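Local coordinates for protein cellulosomal scaffoldin (Bacteroides cellulosolvens, PDB 2XBT) that probably binds cellulose through this family 3b carbohydrate-binding module, one domain of a much longer secreted scaffoldin of the cellulosome, at residues Y65-N77 against K87-G99. Residues are numbered along the deposited sequence; the frame is centred on the assembly and turned at random.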
loop_
_atom_site.group_PDB
_atom_site.type_symbol
_atom_site.label_atom_id
_atom_site.label_comp_id
_atom_site.label_asym_id
_atom_site.label_seq_id
_atom_site.Cartn_x
_atom_site.Cartn_y
_atom_site.Cartn_z
ATOM N N TYR A 65 -7.744 0.162 -9.976
ATOM C CA TYR A 65 -8.878 0.903 -9.447
ATOM C C TYR A 65 -8.490 1.802 -8.278
ATOM O O TYR A 65 -7.811 1.371 -7.347
ATOM C CB TYR A 65 -9.991 -0.055 -9.022
ATOM C CG TYR A 65 -11.182 0.658 -8.415
ATOM C CD1 TYR A 65 -11.942 1.531 -9.175
ATOM C CD2 TYR A 65 -11.543 0.453 -7.088
ATOM C CE1 TYR A 65 -13.033 2.191 -8.640
ATOM C CE2 TYR A 65 -12.643 1.109 -6.535
ATOM C CZ TYR A 65 -13.379 1.975 -7.326
ATOM O OH TYR A 65 -14.471 2.643 -6.817
ATOM N N VAL A 66 -8.906 3.061 -8.343
ATOM C CA VAL A 66 -8.727 3.970 -7.222
ATOM C C VAL A 66 -10.026 4.736 -7.071
ATOM O O VAL A 66 -10.423 5.464 -7.983
ATOM C CB VAL A 66 -7.579 4.951 -7.463
ATOM C CG1 VAL A 66 -7.376 5.828 -6.238
ATOM C CG2 VAL A 66 -6.298 4.196 -7.820
ATOM N N SER A 67 -10.695 4.557 -5.937
ATOM C CA SER A 67 -12.058 5.065 -5.774
ATOM C C SER A 67 -12.142 6.587 -5.675
ATOM O O SER A 67 -13.188 7.170 -5.955
ATOM C CB SER A 67 -12.741 4.418 -4.571
ATOM O OG SER A 67 -12.165 4.845 -3.354
ATOM N N ILE A 68 -11.052 7.228 -5.267
ATOM C CA ILE A 68 -10.981 8.685 -5.229
ATOM C C ILE A 68 -9.655 9.128 -5.808
ATOM O O ILE A 68 -8.607 8.681 -5.350
ATOM C CB ILE A 68 -11.048 9.236 -3.788
ATOM C CG1 ILE A 68 -12.273 8.705 -3.049
ATOM C CG2 ILE A 68 -10.998 10.766 -3.795
ATOM C CD1 ILE A 68 -12.322 9.161 -1.593
ATOM N N GLY A 69 -9.705 10.009 -6.807
ATOM C CA GLY A 69 -8.515 10.510 -7.472
ATOM C C GLY A 69 -7.792 9.446 -8.283
ATOM O O GLY A 69 -8.416 8.659 -9.013
ATOM N N SER A 70 -6.470 9.412 -8.136
ATOM C CA SER A 70 -5.624 8.477 -8.866
ATOM C C SER A 70 -4.360 8.147 -8.072
ATOM O O SER A 70 -3.986 8.864 -7.143
ATOM C CB SER A 70 -5.225 9.061 -10.222
ATOM O OG SER A 70 -4.432 10.218 -10.037
ATOM N N ALA A 71 -3.700 7.064 -8.462
ATOM C CA ALA A 71 -2.501 6.600 -7.777
ATOM C C ALA A 71 -1.375 6.396 -8.772
ATOM O O ALA A 71 -1.618 6.017 -9.918
ATOM C CB ALA A 71 -2.795 5.294 -7.068
ATOM N N SER A 72 -0.143 6.629 -8.330
ATOM C CA SER A 72 1.031 6.320 -9.145
ATOM C C SER A 72 2.090 5.721 -8.234
ATOM O O SER A 72 2.000 5.837 -7.019
ATOM C CB SER A 72 1.569 7.569 -9.832
ATOM O OG SER A 72 2.009 8.521 -8.894
ATOM N N ALA A 73 3.094 5.075 -8.809
ATOM C CA ALA A 73 4.041 4.337 -7.988
ATOM C C ALA A 73 5.463 4.516 -8.475
ATOM O O ALA A 73 5.714 4.713 -9.670
ATOM C CB ALA A 73 3.683 2.863 -7.965
ATOM N N THR A 74 6.394 4.447 -7.534
ATOM C CA THR A 74 7.809 4.404 -7.845
ATOM C C THR A 74 8.421 3.219 -7.112
ATOM O O THR A 74 7.885 2.757 -6.115
ATOM C CB THR A 74 8.520 5.698 -7.400
ATOM O OG1 THR A 74 8.362 5.870 -5.990
ATOM C CG2 THR A 74 7.918 6.913 -8.119
ATOM N N PHE A 75 9.542 2.719 -7.623
ATOM C CA PHE A 75 10.251 1.640 -6.973
ATOM C C PHE A 75 11.579 2.201 -6.500
ATOM O O PHE A 75 12.261 2.919 -7.242
ATOM C CB PHE A 75 10.442 0.488 -7.956
ATOM C CG PHE A 75 9.147 -0.036 -8.512
ATOM C CD1 PHE A 75 8.462 -1.044 -7.862
ATOM C CD2 PHE A 75 8.599 0.505 -9.666
ATOM C CE1 PHE A 75 7.253 -1.528 -8.356
ATOM C CE2 PHE A 75 7.389 0.026 -10.167
ATOM C CZ PHE A 75 6.720 -0.989 -9.509
ATOM N N ASN A 76 11.936 1.869 -5.264
ATOM C CA ASN A 76 12.978 2.571 -4.539
ATOM C C ASN A 76 13.854 1.631 -3.739
ATOM O O ASN A 76 13.380 0.618 -3.239
ATOM C CB ASN A 76 12.339 3.533 -3.544
ATOM C CG ASN A 76 11.334 4.452 -4.193
ATOM O OD1 ASN A 76 11.683 5.538 -4.643
ATOM N ND2 ASN A 76 10.084 4.005 -4.277
ATOM N N ASN A 77 15.126 1.989 -3.595
ATOM C CA ASN A 77 16.006 1.249 -2.701
ATOM C C ASN A 77 15.687 1.521 -1.240
ATOM O O ASN A 77 15.439 2.658 -0.850
ATOM C CB ASN A 77 17.464 1.601 -2.988
ATOM C CG ASN A 77 17.885 1.193 -4.375
ATOM O OD1 ASN A 77 18.373 2.006 -5.155
ATOM N ND2 ASN A 77 17.677 -0.073 -4.702
ATOM N N LYS A 87 14.012 -3.197 -1.146
ATOM C CA LYS A 87 13.303 -2.201 -1.928
ATOM C C LYS A 87 11.944 -1.902 -1.315
ATOM O O LYS A 87 11.476 -2.614 -0.427
ATOM C CB LYS A 87 13.056 -2.697 -3.358
ATOM C CG LYS A 87 14.278 -3.252 -4.105
ATOM C CD LYS A 87 14.988 -2.197 -4.938
ATOM C CE LYS A 87 16.093 -2.835 -5.777
ATOM N NZ LYS A 87 16.960 -1.834 -6.468
ATOM N N TYR A 88 11.311 -0.841 -1.805
ATOM C CA TYR A 88 9.898 -0.619 -1.537
ATOM C C TYR A 88 9.215 0.032 -2.723
ATOM O O TYR A 88 9.833 0.793 -3.469
ATOM C CB TYR A 88 9.663 0.208 -0.279
ATOM C CG TYR A 88 10.259 1.586 -0.311
ATOM C CD1 TYR A 88 9.479 2.700 -0.655
ATOM C CD2 TYR A 88 11.594 1.785 -0.013
ATOM C CE1 TYR A 88 10.039 3.988 -0.686
ATOM C CE2 TYR A 88 12.154 3.047 -0.034
ATOM C CZ TYR A 88 11.372 4.145 -0.375
ATOM O OH TYR A 88 11.942 5.392 -0.403
ATOM N N ILE A 89 7.952 -0.319 -2.917
ATOM C CA ILE A 89 7.095 0.405 -3.833
ATOM C C ILE A 89 6.520 1.546 -3.001
ATOM O O ILE A 89 6.068 1.316 -1.875
ATOM C CB ILE A 89 5.917 -0.453 -4.282
ATOM C CG1 ILE A 89 6.411 -1.799 -4.815
ATOM C CG2 ILE A 89 5.088 0.284 -5.343
ATOM C CD1 ILE A 89 5.377 -2.865 -4.753
ATOM N N GLU A 90 6.510 2.749 -3.561
ATOM C CA GLU A 90 5.820 3.865 -2.922
ATOM C C GLU A 90 4.668 4.306 -3.787
ATOM O O GLU A 90 4.865 4.741 -4.925
ATOM C CB GLU A 90 6.752 5.053 -2.678
ATOM C CG GLU A 90 6.044 6.217 -1.982
ATOM C CD GLU A 90 7.020 7.249 -1.446
ATOM O OE1 GLU A 90 7.386 8.168 -2.204
ATOM O OE2 GLU A 90 7.421 7.137 -0.270
ATOM N N ILE A 91 3.471 4.207 -3.225
ATOM C CA ILE A 91 2.260 4.613 -3.919
ATOM C C ILE A 91 1.838 5.989 -3.420
ATOM O O ILE A 91 1.742 6.228 -2.215
ATOM C CB ILE A 91 1.155 3.569 -3.705
ATOM C CG1 ILE A 91 1.587 2.227 -4.304
ATOM C CG2 ILE A 91 -0.169 4.023 -4.320
ATOM C CD1 ILE A 91 0.683 1.090 -3.926
ATOM N N LYS A 92 1.608 6.905 -4.356
ATOM C CA LYS A 92 1.214 8.255 -3.996
ATOM C C LYS A 92 -0.157 8.511 -4.570
ATOM O O LYS A 92 -0.422 8.162 -5.711
ATOM C CB LYS A 92 2.188 9.275 -4.576
ATOM C CG LYS A 92 3.474 9.469 -3.795
ATOM C CD LYS A 92 4.201 10.703 -4.320
ATOM C CE LYS A 92 5.458 11.016 -3.518
ATOM N NZ LYS A 92 5.133 11.324 -2.101
ATOM N N LEU A 93 -1.036 9.099 -3.768
ATOM C CA LEU A 93 -2.365 9.459 -4.228
ATOM C C LEU A 93 -2.293 10.907 -4.667
ATOM O O LEU A 93 -1.568 11.691 -4.073
ATOM C CB LEU A 93 -3.370 9.262 -3.101
ATOM C CG LEU A 93 -3.413 7.802 -2.639
ATOM C CD1 LEU A 93 -4.349 7.634 -1.456
ATOM C CD2 LEU A 93 -3.834 6.897 -3.798
ATOM N N ALA A 94 -3.001 11.252 -5.736
ATOM C CA ALA A 94 -2.782 12.549 -6.373
ATOM C C ALA A 94 -3.733 13.634 -5.892
ATOM O O ALA A 94 -3.341 14.796 -5.766
ATOM C CB ALA A 94 -2.838 12.428 -7.898
ATOM N N SER A 95 -4.977 13.267 -5.630
ATOM C CA SER A 95 -5.982 14.277 -5.345
ATOM C C SER A 95 -7.129 13.770 -4.489
ATOM O O SER A 95 -7.262 12.575 -4.250
ATOM C CB SER A 95 -6.559 14.813 -6.652
ATOM O OG SER A 95 -7.365 13.829 -7.282
ATOM N N GLY A 96 -7.974 14.693 -4.040
ATOM C CA GLY A 96 -9.173 14.296 -3.335
ATOM C C GLY A 96 -8.990 14.306 -1.833
ATOM O O GLY A 96 -7.898 14.536 -1.304
ATOM N N THR A 97 -10.083 14.036 -1.139
ATOM C CA THR A 97 -10.125 14.205 0.295
ATOM C C THR A 97 -10.769 13.005 0.954
ATOM O O THR A 97 -11.773 12.483 0.474
ATOM C CB THR A 97 -10.962 15.457 0.638
ATOM O OG1 THR A 97 -10.309 16.625 0.116
ATOM C CG2 THR A 97 -11.135 15.603 2.135
ATOM N N LEU A 98 -10.171 12.551 2.044
ATOM C CA LEU A 98 -10.849 11.641 2.941
ATOM C C LEU A 98 -11.662 12.480 3.908
ATOM O O LEU A 98 -11.093 13.213 4.720
ATOM C CB LEU A 98 -9.845 10.807 3.727
ATOM C CG LEU A 98 -9.441 9.478 3.128
ATOM C CD1 LEU A 98 -8.839 8.618 4.237
ATOM C CD2 LEU A 98 -10.639 8.782 2.478
ATOM N N GLY A 99 -12.979 12.393 3.795
ATOM C CA GLY A 99 -13.870 13.166 4.640
ATOM C C GLY A 99 -14.009 12.575 6.026
ATOM O O GLY A 99 -13.484 11.496 6.317
HETATM O O HOH W 1 -6.082 10.343 -5.060
HETATM O O HOH W 2 -5.795 12.556 -9.596
HETATM O O HOH W 3 -0.113 10.032 -7.836
HETATM O O HOH W 4 7.012 8.043 -4.710
#
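Asn-76 and Tyr-88 face each other as an antiparallel hydrogen-bonded pair, and their side chains pack against each other on the outer face of the beta hairpin. CB of Asn-76 sits over one face of the Tyr-88 ring, a CH-pi contact 3.6 Å from the centroid, with amide and ring planes 18° apart. The ring reaches under the asparagine because Tyr-88 holds CG between its backbone N and carbonyl carbon (chi1 61°). Asn-76 ND2 gives a nearly straight bond to Thr-74 OG1 (3.1 Å), which lies in the amide plane, and a second, weak one to Tyr-88 O. With an alanine in place of Tyr-88, the ring face under Asn-76 CB is gone, and the asparagine amide is likely to be less firmly held against Thr-74 OG1. Backbone N and O of Ser-72, Thr-74 and Asn-76 are paired with those of Lys-92, Glu-90 and Tyr-88. Water takes up other polar groups: one bridges Thr-74 OG1 and Glu-90 OE1, and another joins Ser-72 OG to Lys-92 O. The second carboxylate oxygen of Glu-90 pairs with Arg-48 of the adjoining strand 45-51. Past the strands, Ala-94 N donates to Ser-70 O (2.9 Å), and a water links Ser-70 OG with Ser-95 OG. On the reverse face Ala-71 CB meets Leu-93 CD2 at 3.8 Å and Phe-75 CE1 meets Ile-89 CG1 at 3.6 Å. The hairpin is thus two-sided: apolar side chains turn inward, while hydroxyls, amide, charges and the Tyr-88 ring form a hydrated outer face.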